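PDB 5EUR: uncharacterized protein from Shigella flexneri 5a str. M90T, which is of unknown function, although a link to glutathione S-transferases has been suggested, and assembles from three copies of the chain. Local coordinates for residues V19-Q24 with K29-I34; I3-L8 with T37-S42; I53-H58 with R72-S77; A14-V19 with A94-M99. All coordinates share one frame; numbering follows the deposited sequence.

Interaction 1 of 4, residues V19-Q24 with K29-I34; sequences VLVFGQ and KYFTEI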
loop_
_atom_site.group_PDB
_atom_site.type_symbol
_atom_site.label_atom_id
_atom_site.label_comp_id
_atom_site.label_asym_id
_atom_site.label_seq_id
_atom_site.Cartn_x
_atom_site.Cartn_y
_atom_site.Cartn_z
ATOM N N VAL A 19 -10.197 6.461 -5.821
ATOM C CA VAL A 19 -9.362 7.635 -5.680
ATOM C C VAL A 19 -8.221 7.488 -6.674
ATOM O O VAL A 19 -7.872 6.383 -7.098
ATOM C CB VAL A 19 -8.812 7.815 -4.242
ATOM C CG1 VAL A 19 -9.949 8.187 -3.273
ATOM C CG2 VAL A 19 -8.157 6.546 -3.768
ATOM N N LEU A 20 -7.670 8.629 -7.060
ATOM C CA LEU A 20 -6.479 8.723 -7.891
ATOM C C LEU A 20 -5.399 9.364 -7.032
ATOM O O LEU A 20 -5.511 10.538 -6.655
ATOM C CB LEU A 20 -6.763 9.538 -9.153
ATOM C CG LEU A 20 -5.619 9.620 -10.156
ATOM C CD1 LEU A 20 -5.383 8.251 -10.767
ATOM C CD2 LEU A 20 -5.986 10.631 -11.230
ATOM N N VAL A 21 -4.378 8.575 -6.697
ATOM C CA VAL A 21 -3.333 8.939 -5.749
ATOM C C VAL A 21 -2.013 8.830 -6.499
ATOM O O VAL A 21 -1.595 7.724 -6.851
ATOM C CB VAL A 21 -3.338 8.027 -4.510
ATOM C CG1 VAL A 21 -2.343 8.534 -3.452
ATOM C CG2 VAL A 21 -4.747 7.911 -3.923
ATOM N N PHE A 22 -1.372 9.965 -6.768
ATOM C CA PHE A 22 -0.087 9.968 -7.484
ATOM C C PHE A 22 -0.152 9.123 -8.762
ATOM O O PHE A 22 0.741 8.329 -9.057
ATOM C CB PHE A 22 1.049 9.496 -6.566
ATOM C CG PHE A 22 1.456 10.518 -5.529
ATOM C CD1 PHE A 22 2.043 11.712 -5.913
ATOM C CD2 PHE A 22 1.269 10.273 -4.180
ATOM C CE1 PHE A 22 2.424 12.651 -4.966
ATOM C CE2 PHE A 22 1.643 11.210 -3.223
ATOM C CZ PHE A 22 2.220 12.397 -3.617
ATOM N N GLY A 23 -1.234 9.288 -9.522
ATOM C CA GLY A 23 -1.412 8.596 -10.784
ATOM C C GLY A 23 -1.934 7.180 -10.682
ATOM O O GLY A 23 -2.157 6.543 -11.720
ATOM N N GLN A 24 -2.152 6.668 -9.477
ATOM C CA GLN A 24 -2.606 5.301 -9.266
ATOM C C GLN A 24 -4.067 5.313 -8.848
ATOM O O GLN A 24 -4.423 5.953 -7.853
ATOM C CB GLN A 24 -1.769 4.610 -8.190
ATOM C CG GLN A 24 -2.229 3.213 -7.842
ATOM C CD GLN A 24 -2.098 2.262 -9.013
ATOM O OE1 GLN A 24 -1.083 2.256 -9.705
ATOM N NE2 GLN A 24 -3.134 1.479 -9.262
ATOM N N LYS A 29 -12.156 2.517 -0.511
ATOM C CA LYS A 29 -12.094 1.808 0.763
ATOM C C LYS A 29 -10.730 1.166 0.986
ATOM O O LYS A 29 -10.243 1.142 2.117
ATOM C CB LYS A 29 -13.206 0.761 0.833
ATOM C CG LYS A 29 -14.588 1.387 0.861
ATOM C CD LYS A 29 -14.853 2.038 2.206
ATOM C CE LYS A 29 -15.526 3.384 2.055
ATOM N NZ LYS A 29 -14.540 4.477 2.339
ATOM N N TYR A 30 -10.091 0.643 -0.064
ATOM C CA TYR A 30 -8.732 0.133 0.125
ATOM C C TYR A 30 -7.800 1.254 0.560
ATOM O O TYR A 30 -6.995 1.090 1.488
ATOM C CB TYR A 30 -8.207 -0.523 -1.157
ATOM C CG TYR A 30 -6.771 -0.975 -1.033
ATOM C CD1 TYR A 30 -6.450 -2.171 -0.397
ATOM C CD2 TYR A 30 -5.732 -0.201 -1.547
ATOM C CE1 TYR A 30 -5.128 -2.579 -0.283
ATOM C CE2 TYR A 30 -4.412 -0.598 -1.425
ATOM C CZ TYR A 30 -4.123 -1.787 -0.793
ATOM O OH TYR A 30 -2.813 -2.180 -0.667
ATOM N N PHE A 31 -7.900 2.410 -0.091
ATOM C CA PHE A 31 -7.033 3.518 0.287
ATOM C C PHE A 31 -7.284 3.956 1.729
ATOM O O PHE A 31 -6.339 4.152 2.498
ATOM C CB PHE A 31 -7.227 4.686 -0.676
ATOM C CG PHE A 31 -6.313 5.827 -0.405
ATOM C CD1 PHE A 31 -4.941 5.687 -0.598
ATOM C CD2 PHE A 31 -6.802 7.037 0.039
ATOM C CE1 PHE A 31 -4.077 6.740 -0.351
ATOM C CE2 PHE A 31 -5.941 8.090 0.288
ATOM C CZ PHE A 31 -4.585 7.945 0.095
ATOM N N THR A 32 -8.552 4.131 2.119
ATOM C CA THR A 32 -8.797 4.685 3.449
ATOM C C THR A 32 -8.646 3.651 4.562
ATOM O O THR A 32 -8.213 4.002 5.662
ATOM C CB THR A 32 -10.179 5.343 3.518
ATOM O OG1 THR A 32 -11.198 4.370 3.258
ATOM C CG2 THR A 32 -10.271 6.480 2.504
ATOM N N GLU A 33 -8.979 2.384 4.311
ATOM C CA GLU A 33 -8.900 1.369 5.357
ATOM C C GLU A 33 -7.506 0.755 5.487
ATOM O O GLU A 33 -7.084 0.417 6.602
ATOM C CB GLU A 33 -9.913 0.259 5.080
ATOM C CG GLU A 33 -11.369 0.729 5.011
ATOM C CD GLU A 33 -11.984 0.936 6.377
ATOM O OE1 GLU A 33 -11.299 0.691 7.386
ATOM O OE2 GLU A 33 -13.160 1.351 6.434
ATOM N N ILE A 34 -6.787 0.571 4.372
ATOM C CA ILE A 34 -5.464 -0.053 4.428
ATOM C C ILE A 34 -4.347 0.987 4.311
ATOM O O ILE A 34 -3.469 1.082 5.183
ATOM C CB ILE A 34 -5.310 -1.125 3.329
ATOM C CG1 ILE A 34 -6.378 -2.213 3.479
ATOM C CG2 ILE A 34 -3.906 -1.721 3.366
ATOM C CD1 ILE A 34 -6.129 -3.174 4.619
#

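Interaction 2 of 4, residues I3-L8 with T37-S42; sequences ISYRKL and TTMLNS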
loop_
_atom_site.group_PDB
_atom_site.type_symbol
_atom_site.label_atom_id
_atom_site.label_comp_id
_atom_site.label_asym_id
_atom_site.label_seq_id
_atom_site.Cartn_x
_atom_site.Cartn_y
_atom_site.Cartn_z
ATOM N N ILE A 3 9.867 9.954 8.368
ATOM C CA ILE A 3 10.077 10.860 7.250
ATOM C C ILE A 3 8.715 11.273 6.713
ATOM O O ILE A 3 7.743 10.506 6.762
ATOM C CB ILE A 3 10.963 10.234 6.155
ATOM C CG1 ILE A 3 10.323 8.982 5.556
ATOM C CG2 ILE A 3 12.364 9.915 6.699
ATOM C CD1 ILE A 3 11.027 8.508 4.286
ATOM N N SER A 4 8.626 12.520 6.257
ATOM C CA SER A 4 7.346 13.030 5.805
ATOM C C SER A 4 7.055 12.606 4.367
ATOM O O SER A 4 7.945 12.252 3.584
ATOM C CB SER A 4 7.291 14.554 5.937
ATOM O OG SER A 4 8.449 15.145 5.399
ATOM N N TYR A 5 5.775 12.660 4.030
ATOM C CA TYR A 5 5.307 12.487 2.668
ATOM C C TYR A 5 5.221 13.843 1.994
ATOM O O TYR A 5 5.026 14.870 2.648
ATOM C CB TYR A 5 3.920 11.830 2.653
ATOM C CG TYR A 5 3.911 10.461 3.274
ATOM C CD1 TYR A 5 3.984 9.321 2.477
ATOM C CD2 TYR A 5 3.839 10.297 4.656
ATOM C CE1 TYR A 5 4.000 8.071 3.034
ATOM C CE2 TYR A 5 3.858 9.048 5.217
ATOM C CZ TYR A 5 3.932 7.941 4.407
ATOM O OH TYR A 5 3.947 6.688 4.953
ATOM N N ARG A 6 5.372 13.844 0.677
ATOM C CA ARG A 6 5.058 15.052 -0.058
ATOM C C ARG A 6 3.547 15.294 0.021
ATOM O O ARG A 6 2.778 14.441 0.475
ATOM C CB ARG A 6 5.564 14.920 -1.495
ATOM C CG ARG A 6 7.093 14.812 -1.507
ATOM C CD ARG A 6 7.756 14.824 -2.873
ATOM N NE ARG A 6 9.199 14.660 -2.687
ATOM C CZ ARG A 6 10.068 15.644 -2.485
ATOM N NH1 ARG A 6 9.672 16.913 -2.500
ATOM N NH2 ARG A 6 11.348 15.349 -2.301
ATOM N N LYS A 7 3.122 16.494 -0.368
ATOM C CA LYS A 7 1.698 16.793 -0.437
ATOM C C LYS A 7 0.969 15.721 -1.231
ATOM O O LYS A 7 1.324 15.445 -2.381
ATOM C CB LYS A 7 1.485 18.166 -1.082
ATOM C CG LYS A 7 0.022 18.501 -1.309
ATOM C CD LYS A 7 -0.327 18.240 -2.777
ATOM C CE LYS A 7 -1.806 18.357 -3.061
ATOM N NZ LYS A 7 -2.104 17.965 -4.459
ATOM N N LEU A 8 -0.042 15.112 -0.615
ATOM C CA LEU A 8 -0.667 13.945 -1.222
ATOM C C LEU A 8 -1.548 14.375 -2.381
ATOM O O LEU A 8 -2.449 15.203 -2.217
ATOM C CB LEU A 8 -1.481 13.163 -0.194
ATOM C CG LEU A 8 -0.735 12.645 1.041
ATOM C CD1 LEU A 8 -1.707 11.887 1.935
ATOM C CD2 LEU A 8 0.448 11.755 0.646
ATOM N N THR A 37 -4.327 4.124 6.985
ATOM C CA THR A 37 -4.079 3.576 8.311
ATOM C C THR A 37 -2.619 3.175 8.463
ATOM O O THR A 37 -1.984 3.471 9.481
ATOM C CB THR A 37 -4.987 2.371 8.533
ATOM O OG1 THR A 37 -6.356 2.766 8.318
ATOM C CG2 THR A 37 -4.813 1.823 9.943
ATOM N N THR A 38 -2.058 2.536 7.434
ATOM C CA THR A 38 -0.674 2.083 7.536
ATOM C C THR A 38 0.295 3.260 7.489
ATOM O O THR A 38 1.291 3.274 8.224
ATOM C CB THR A 38 -0.381 1.064 6.435
ATOM O OG1 THR A 38 -1.383 0.022 6.488
ATOM C CG2 THR A 38 1.007 0.456 6.661
ATOM N N MET A 39 0.016 4.261 6.646
ATOM C CA MET A 39 0.853 5.467 6.625
ATOM C C MET A 39 0.923 6.100 8.008
ATOM O O MET A 39 2.012 6.455 8.507
ATOM C CB MET A 39 0.309 6.486 5.618
ATOM C CG MET A 39 0.442 6.054 4.140
ATOM S SD MET A 39 -0.571 7.132 3.075
ATOM C CE MET A 39 0.221 8.720 3.330
ATOM N N LEU A 40 -0.252 6.262 8.637
ATOM C CA LEU A 40 -0.313 6.904 9.946
ATOM C C LEU A 40 0.392 6.063 11.004
ATOM O O LEU A 40 1.191 6.586 11.782
ATOM C CB LEU A 40 -1.768 7.169 10.337
ATOM C CG LEU A 40 -2.473 8.233 9.495
ATOM C CD1 LEU A 40 -3.975 8.199 9.796
ATOM C CD2 LEU A 40 -1.897 9.639 9.794
ATOM N N ASN A 41 0.106 4.754 11.052
ATOM C CA ASN A 41 0.802 3.891 12.010
ATOM C C ASN A 41 2.314 3.975 11.841
ATOM O O ASN A 41 3.067 3.967 12.825
ATOM C CB ASN A 41 0.333 2.438 11.856
ATOM C CG ASN A 41 -0.964 2.167 12.599
ATOM O OD1 ASN A 41 -1.312 2.905 13.508
ATOM N ND2 ASN A 41 -1.662 1.091 12.238
ATOM N N SER A 42 2.781 4.038 10.597
ATOM C CA SER A 42 4.217 4.099 10.357
ATOM C C SER A 42 4.824 5.420 10.812
ATOM O O SER A 42 6.051 5.490 10.989
ATOM C CB SER A 42 4.506 3.843 8.877
ATOM O OG SER A 42 4.347 5.022 8.112
#

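Interaction 3 of 4, residues I53-H58 with R72-S77; sequences ILNDIH and RWWAQS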
loop_
_atom_site.group_PDB
_atom_site.type_symbol
_atom_site.label_atom_id
_atom_site.label_comp_id
_atom_site.label_asym_id
_atom_site.label_seq_id
_atom_site.Cartn_x
_atom_site.Cartn_y
_atom_site.Cartn_z
ATOM N N ILE A 53 -0.359 14.431 6.928
ATOM C CA ILE A 53 -1.116 13.418 6.196
ATOM C C ILE A 53 -2.611 13.693 6.297
ATOM O O ILE A 53 -3.333 13.693 5.293
ATOM C CB ILE A 53 -0.780 12.016 6.729
ATOM C CG1 ILE A 53 0.669 11.654 6.390
ATOM C CG2 ILE A 53 -1.726 10.997 6.138
ATOM C CD1 ILE A 53 1.191 10.481 7.232
ATOM N N LEU A 54 -3.097 13.924 7.520
ATOM C CA LEU A 54 -4.541 14.059 7.713
ATOM C C LEU A 54 -5.069 15.366 7.135
ATOM O O LEU A 54 -6.224 15.424 6.709
ATOM C CB LEU A 54 -4.893 13.902 9.191
ATOM C CG LEU A 54 -4.769 12.433 9.645
ATOM C CD1 LEU A 54 -4.949 12.288 11.146
ATOM C CD2 LEU A 54 -5.794 11.562 8.906
ATOM N N ASN A 55 -4.252 16.416 7.098
ATOM C CA ASN A 55 -4.685 17.608 6.379
ATOM C C ASN A 55 -4.871 17.308 4.894
ATOM O O ASN A 55 -5.828 17.782 4.280
ATOM C CB ASN A 55 -3.701 18.757 6.601
ATOM C CG ASN A 55 -3.949 19.495 7.914
ATOM O OD1 ASN A 55 -5.094 19.638 8.363
ATOM N ND2 ASN A 55 -2.882 19.996 8.513
ATOM N N ASP A 56 -3.992 16.494 4.301
ATOM C CA ASP A 56 -4.195 16.142 2.894
ATOM C C ASP A 56 -5.400 15.222 2.695
ATOM O O ASP A 56 -6.102 15.311 1.668
ATOM C CB ASP A 56 -2.920 15.507 2.342
ATOM C CG ASP A 56 -1.796 16.512 2.224
ATOM O OD1 ASP A 56 -2.081 17.744 2.242
ATOM O OD2 ASP A 56 -0.638 16.080 2.135
ATOM N N ILE A 57 -5.647 14.328 3.657
ATOM C CA ILE A 57 -6.838 13.484 3.610
ATOM C C ILE A 57 -8.095 14.350 3.646
ATOM O O ILE A 57 -9.008 14.183 2.830
ATOM C CB ILE A 57 -6.808 12.470 4.771
ATOM C CG1 ILE A 57 -5.640 11.492 4.595
ATOM C CG2 ILE A 57 -8.138 11.744 4.910
ATOM C CD1 ILE A 57 -5.628 10.780 3.244
ATOM N N HIS A 58 -8.139 15.305 4.578
ATOM C CA HIS A 58 -9.277 16.212 4.703
ATOM C C HIS A 58 -9.452 17.043 3.441
ATOM O O HIS A 58 -10.571 17.184 2.927
ATOM C CB HIS A 58 -9.054 17.115 5.919
ATOM C CG HIS A 58 -10.224 17.986 6.269
ATOM N ND1 HIS A 58 -11.376 17.493 6.845
ATOM C CD2 HIS A 58 -10.390 19.327 6.171
ATOM C CE1 HIS A 58 -12.212 18.497 7.075
ATOM N NE2 HIS A 58 -11.643 19.616 6.663
ATOM N N ARG A 72 -7.604 12.442 16.655
ATOM C CA ARG A 72 -7.838 13.340 17.783
ATOM C C ARG A 72 -6.728 14.383 17.887
ATOM O O ARG A 72 -7.004 15.581 18.081
ATOM C CB ARG A 72 -7.994 12.521 19.067
ATOM C CG ARG A 72 -9.139 11.510 18.957
ATOM C CD ARG A 72 -9.549 10.878 20.286
ATOM N NE ARG A 72 -8.670 9.781 20.686
ATOM C CZ ARG A 72 -8.845 8.511 20.330
ATOM N NH1 ARG A 72 -9.871 8.166 19.558
ATOM N NH2 ARG A 72 -7.989 7.585 20.743
ATOM N N TRP A 73 -5.468 13.949 17.714
ATOM C CA TRP A 73 -4.358 14.890 17.605
ATOM C C TRP A 73 -4.613 15.922 16.515
ATOM O O TRP A 73 -4.452 17.124 16.740
ATOM C CB TRP A 73 -3.041 14.166 17.298
ATOM C CG TRP A 73 -2.533 13.200 18.307
ATOM C CD1 TRP A 73 -2.955 13.042 19.595
ATOM C CD2 TRP A 73 -1.430 12.293 18.130
ATOM N NE1 TRP A 73 -2.201 12.069 20.221
ATOM C CE2 TRP A 73 -1.263 11.594 19.340
ATOM C CE3 TRP A 73 -0.586 11.992 17.052
ATOM C CZ2 TRP A 73 -0.280 10.610 19.509
ATOM C CZ3 TRP A 73 0.404 11.025 17.223
ATOM C CH2 TRP A 73 0.537 10.338 18.442
ATOM N N TRP A 74 -5.006 15.464 15.318
ATOM C CA TRP A 74 -5.185 16.385 14.198
ATOM C C TRP A 74 -6.300 17.387 14.481
ATOM O O TRP A 74 -6.167 18.575 14.168
ATOM C CB TRP A 74 -5.480 15.585 12.920
ATOM C CG TRP A 74 -6.006 16.386 11.767
ATOM C CD1 TRP A 74 -5.295 17.184 10.905
ATOM C CD2 TRP A 74 -7.374 16.471 11.356
ATOM N NE1 TRP A 74 -6.144 17.734 9.969
ATOM C CE2 TRP A 74 -7.425 17.321 10.235
ATOM C CE3 TRP A 74 -8.562 15.897 11.828
ATOM C CZ2 TRP A 74 -8.632 17.625 9.577
ATOM C CZ3 TRP A 74 -9.759 16.199 11.174
ATOM C CH2 TRP A 74 -9.776 17.047 10.055
ATOM N N ALA A 75 -7.389 16.923 15.087
ATOM C CA ALA A 75 -8.553 17.770 15.341
ATOM C C ALA A 75 -8.254 18.847 16.367
ATOM O O ALA A 75 -8.911 19.899 16.369
ATOM C CB ALA A 75 -9.735 16.922 15.808
ATOM N N GLN A 76 -7.302 18.606 17.268
ATOM C CA GLN A 76 -6.927 19.652 18.213
ATOM C C GLN A 76 -5.546 20.245 17.929
ATOM O O GLN A 76 -4.899 20.785 18.834
ATOM C CB GLN A 76 -7.045 19.117 19.636
ATOM C CG GLN A 76 -8.493 18.716 19.933
ATOM C CD GLN A 76 -8.645 17.643 20.990
ATOM O OE1 GLN A 76 -8.880 17.941 22.159
ATOM N NE2 GLN A 76 -8.517 16.382 20.582
ATOM N N SER A 77 -5.124 20.206 16.656
ATOM C CA SER A 77 -3.841 20.657 16.134
ATOM C C SER A 77 -3.971 22.041 15.494
ATOM O O SER A 77 -5.022 22.688 15.578
ATOM C CB SER A 77 -3.290 19.648 15.122
ATOM O OG SER A 77 -3.971 19.740 13.869
HETATM O O HOH W 1 -2.901 21.310 11.485
#

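Interaction 4 of 4, residues A14-V19 with A94-M99; sequences ADKETV and AHQERM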
loop_
_atom_site.group_PDB
_atom_site.type_symbol
_atom_site.label_atom_id
_atom_site.label_comp_id
_atom_site.label_asym_id
_atom_site.label_seq_id
_atom_site.Cartn_x
_atom_site.Cartn_y
_atom_site.Cartn_z
ATOM N N ALA A 14 -15.993 10.843 -9.168
ATOM C CA ALA A 14 -17.330 11.423 -9.090
ATOM C C ALA A 14 -18.296 10.497 -8.356
ATOM O O ALA A 14 -19.096 10.953 -7.532
ATOM C CB ALA A 14 -17.842 11.741 -10.494
ATOM N N ASP A 15 -18.223 9.194 -8.619
ATOM C CA ASP A 15 -19.085 8.266 -7.895
ATOM C C ASP A 15 -18.527 7.882 -6.533
ATOM O O ASP A 15 -19.151 7.077 -5.833
ATOM C CB ASP A 15 -19.367 7.014 -8.740
ATOM C CG ASP A 15 -18.122 6.195 -9.047
ATOM O OD1 ASP A 15 -17.070 6.385 -8.398
ATOM O OD2 ASP A 15 -18.205 5.343 -9.954
ATOM N N LYS A 16 -17.375 8.440 -6.151
ATOM C CA LYS A 16 -16.687 8.273 -4.872
ATOM C C LYS A 16 -16.127 6.874 -4.670
ATOM O O LYS A 16 -15.591 6.594 -3.589
ATOM C CB LYS A 16 -17.570 8.610 -3.658
ATOM C CG LYS A 16 -18.505 9.813 -3.813
ATOM C CD LYS A 16 -17.786 11.120 -3.522
ATOM C CE LYS A 16 -18.765 12.286 -3.350
ATOM N NZ LYS A 16 -19.636 12.501 -4.542
ATOM N N GLU A 17 -16.224 5.985 -5.655
ATOM C CA GLU A 17 -15.812 4.607 -5.411
ATOM C C GLU A 17 -14.312 4.399 -5.568
ATOM O O GLU A 17 -13.787 3.409 -5.044
ATOM C CB GLU A 17 -16.569 3.645 -6.327
ATOM C CG GLU A 17 -18.031 3.486 -5.927
ATOM C CD GLU A 17 -18.769 2.460 -6.768
ATOM O OE1 GLU A 17 -18.147 1.856 -7.669
ATOM O OE2 GLU A 17 -19.975 2.254 -6.517
ATOM N N THR A 18 -13.611 5.291 -6.265
ATOM C CA THR A 18 -12.160 5.185 -6.382
ATOM C C THR A 18 -11.500 6.527 -6.089
ATOM O O THR A 18 -12.132 7.586 -6.101
ATOM C CB THR A 18 -11.714 4.688 -7.775
ATOM O OG1 THR A 18 -12.120 5.622 -8.784
ATOM C CG2 THR A 18 -12.270 3.296 -8.081
ATOM N N VAL A 19 -10.197 6.461 -5.821
ATOM C CA VAL A 19 -9.362 7.635 -5.680
ATOM C C VAL A 19 -8.221 7.488 -6.674
ATOM O O VAL A 19 -7.872 6.383 -7.098
ATOM C CB VAL A 19 -8.812 7.815 -4.242
ATOM C CG1 VAL A 19 -9.949 8.187 -3.273
ATOM C CG2 VAL A 19 -8.157 6.546 -3.768
ATOM N N ALA A 94 -16.914 21.599 -4.268
ATOM C CA ALA A 94 -17.461 22.366 -5.385
ATOM C C ALA A 94 -17.183 21.670 -6.712
ATOM O O ALA A 94 -18.051 21.617 -7.595
ATOM C CB ALA A 94 -16.890 23.788 -5.384
ATOM N N HIS A 95 -15.978 21.106 -6.860
ATOM C CA HIS A 95 -15.668 20.331 -8.059
ATOM C C HIS A 95 -16.588 19.122 -8.197
ATOM O O HIS A 95 -17.047 18.807 -9.301
ATOM C CB HIS A 95 -14.203 19.897 -8.035
ATOM C CG HIS A 95 -13.830 18.978 -9.154
ATOM N ND1 HIS A 95 -13.688 19.412 -10.455
ATOM C CD2 HIS A 95 -13.557 17.651 -9.169
ATOM C CE1 HIS A 95 -13.353 18.392 -11.223
ATOM N NE2 HIS A 95 -13.267 17.310 -10.468
ATOM N N GLN A 96 -16.865 18.428 -7.090
ATOM C CA GLN A 96 -17.801 17.306 -7.129
ATOM C C GLN A 96 -19.193 17.760 -7.549
ATOM O O GLN A 96 -19.906 17.037 -8.258
ATOM C CB GLN A 96 -17.859 16.625 -5.763
ATOM C CG GLN A 96 -16.636 15.785 -5.446
ATOM C CD GLN A 96 -16.692 14.423 -6.113
ATOM O OE1 GLN A 96 -17.771 13.929 -6.454
ATOM N NE2 GLN A 96 -15.529 13.813 -6.313
ATOM N N GLU A 97 -19.601 18.951 -7.111
ATOM C CA GLU A 97 -20.925 19.446 -7.468
ATOM C C GLU A 97 -21.001 19.768 -8.956
ATOM O O GLU A 97 -21.966 19.390 -9.630
ATOM C CB GLU A 97 -21.273 20.666 -6.617
ATOM C CG GLU A 97 -21.522 20.316 -5.153
ATOM C CD GLU A 97 -21.649 21.529 -4.257
ATOM O OE1 GLU A 97 -21.232 22.632 -4.667
ATOM O OE2 GLU A 97 -22.159 21.368 -3.131
ATOM N N ARG A 98 -19.989 20.458 -9.491
ATOM C CA ARG A 98 -19.994 20.737 -10.924
ATOM C C ARG A 98 -19.854 19.464 -11.750
ATOM O O ARG A 98 -20.328 19.414 -12.892
ATOM C CB ARG A 98 -18.895 21.731 -11.291
ATOM C CG ARG A 98 -19.025 23.085 -10.618
ATOM C CD ARG A 98 -18.031 24.069 -11.215
ATOM N NE ARG A 98 -16.650 23.683 -10.949
ATOM C CZ ARG A 98 -15.960 24.053 -9.876
ATOM N NH1 ARG A 98 -16.523 24.827 -8.956
ATOM N NH2 ARG A 98 -14.706 23.651 -9.721
ATOM N N MET A 99 -19.201 18.432 -11.207
ATOM C CA MET A 99 -19.148 17.158 -11.917
ATOM C C MET A 99 -20.495 16.455 -11.898
ATOM O O MET A 99 -20.847 15.766 -12.863
ATOM C CB MET A 99 -18.082 16.250 -11.313
ATOM C CG MET A 99 -16.667 16.708 -11.568
ATOM S SD MET A 99 -15.572 15.294 -11.733
ATOM C CE MET A 99 -15.819 14.907 -13.464
#

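Interaction 1 of 4, residues V19-Q24 with K29-I34
Val19 opens the contact from strand 18-21, its CG2 methyl resting 3.7 Å from CB of Phe31 and reaching on to CG at the root of the ring. The two side chains cross at nearly a right angle, and this methyl meets the ring obliquely. Two residues on, Val21 points to the same side of the strand, comes from the opposite direction and lies over a face of Phe31: its CG2 is 4.0 Å from the ring centroid, 16° off the normal, a CH-pi contact displaced toward CE1, which CG1 also touches. Phe31 can lie against both valines because its CG is anti to the backbone N (chi1 -176°), which sends the ring off helix 28-43 toward the strand. Beyond Val21 the chain reverses through a type I' turn to Gln24, forming the hairpin with strand 24-27. Ile10 and Leu62 also pack on Phe31. With apolar packing, a CH-pi contact and no polar link between the segments, the hydrophobic seam between sheet and helix depends on shape.

Interaction 2 of 4, residues I3-L8 with T37-S42
Tyr5 and Met39 form the tight part of this contact, the methyl of the methionine sitting squarely over the phenol ring. Met39 CE is 3.8 Å from the Tyr5 ring centroid and only 7° off the normal, almost equally distant from all six carbons. CB and CG of Met39 pack alongside the hydroxyl, each 3.7 Å from Tyr5 OH. The bend of the thioether chain at its last torsion (chi3 63°) folds the methyl onto the ring and keeps SD farther off, 5.0 Å from the same centroid. This is a Met-aromatic contact in which the methyl, not the sulfur, covers the ring face. It fastens the N-terminal segment that precedes strand 10-12 across the side of helix 28-43, and Ile53 of helix 47-59 packs on the same tyrosine. Leu8 adds a second apolar partner, tip to tip with the methionine, its CD1 4.0 Å from Met39 CE. Looser is the pairing of Tyr5 OH with Ser42 OG, buried yet 3.6 Å apart without a hydrogen bond. Ser42 OG turns back to donate to Met39 O at 2.8 Å, tilted 30° from the carbonyl plane, whereas Tyr5 OH hydrogen-bonds to Thr38 OG1 of the second subunit.

Interaction 3 of 4, residues I53-H58 with R72-S77
The indole of Trp74 fits against helix 47-59 so that one face and one edge are engaged by three residues spanning just over one turn of that helix. CG of Trp74 is anti to its own backbone N (chi1 166°), which carries the ring away from helix 68-75 and across to Leu54, Asn55 and His58. Over the face lies Leu54: its CB is 3.9 Å from the centroid of the five-membered ring, a CH-pi contact, while its CD1 touches Trp74 CB. Asn55 comes to the pyrrole edge and receives the indole N-H, with Trp74 NE1 to Asn55 OD1 at 2.7 Å. The acceptor lies close to the indole plane, but the donor approaches OD1 from above the amide plane, the two planes being 68° apart. At the far end of the indole, CH2 comes over a face of the His58 ring, 3.6 Å from ND1; the rings are oblique at 54°. His58 NE2 is hydrogen-bonded to Glu86, so the imidazole is held from helix 79-99 as well. A water accepts from Asn55 ND2 and donates to Ser77 OG, bridging the amide to the residue that also bonds Trp74 O. This is ordinary interhelical packing within the helical part of the fold: a tryptophan of helix 68-75 lies on helix 47-59, with Arg82 of helix 79-99 also touching it.

Interaction 4 of 4, residues A14-V19 with A94-M99
Lys16 and Gln96 make the polar link of this surface contact, their side chains crossing at a slant. Both are folded rather than extended. The lysine bends at its second and last torsions (chi2 -83°, chi4 -58°), which brings its ammonium back beside the loop and over to the helix, where NZ donates to Gln96 OE1 at 3.0 Å. The approach is from well above the amide plane. Gln96 bends at chi2 (-80°), turning its amide toward the loop: OE1 receives the lysine and NE2 donates to Ser13 O, so both ends of the group are held and its rotation is fixed. OE1 also comes within 3.4 Å of Ala14 O; these are two acceptors, and the ammonium, near both and only weakly bonded to Ala14 O, would be expected to ease their opposition. One helical turn further on, Met99 makes the light apolar part of the contact, with SD 4.4 Å from Ala14 CB. The loop itself is shaped by an Asx turn, in which Asp15 OD1 accepts from Glu17 N at 2.9 Å, and Asp15 OD1 also forms a salt bridge with Arg126 of the second subunit. The contact thus joins the connection between antiparallel strands 10-12 and 18-21 to the C-terminal end of helix 79-99; Leu12 of the first strand packs on Gln96, and His95 and Met99 meet the tail of the second subunit.

In the fold
Helix 28-43 ties interactions 1 and 2 together, their centres 13 Å apart. Interaction 3 joins this core through helix 47-59: Asp56 OD2 lies 3.0 Å from Leu8 N of interaction 2, a probable hydrogen bond, and Ile57 CD1 packs against Phe31 CE2 of interaction 1. The segments of interactions 1 and 4 overlap at Val19, which makes contact only in interaction 1; interaction 4 is about 24 and 22 Å from interactions 2 and 3, centre to centre. All but interaction 3 touch the second subunit. A magnesium ion lies about 8 Å from the Phe31 side chain and 9 Å from that of Met39, itself about 6 Å from a sulfate, probably from the crystallisation liquor.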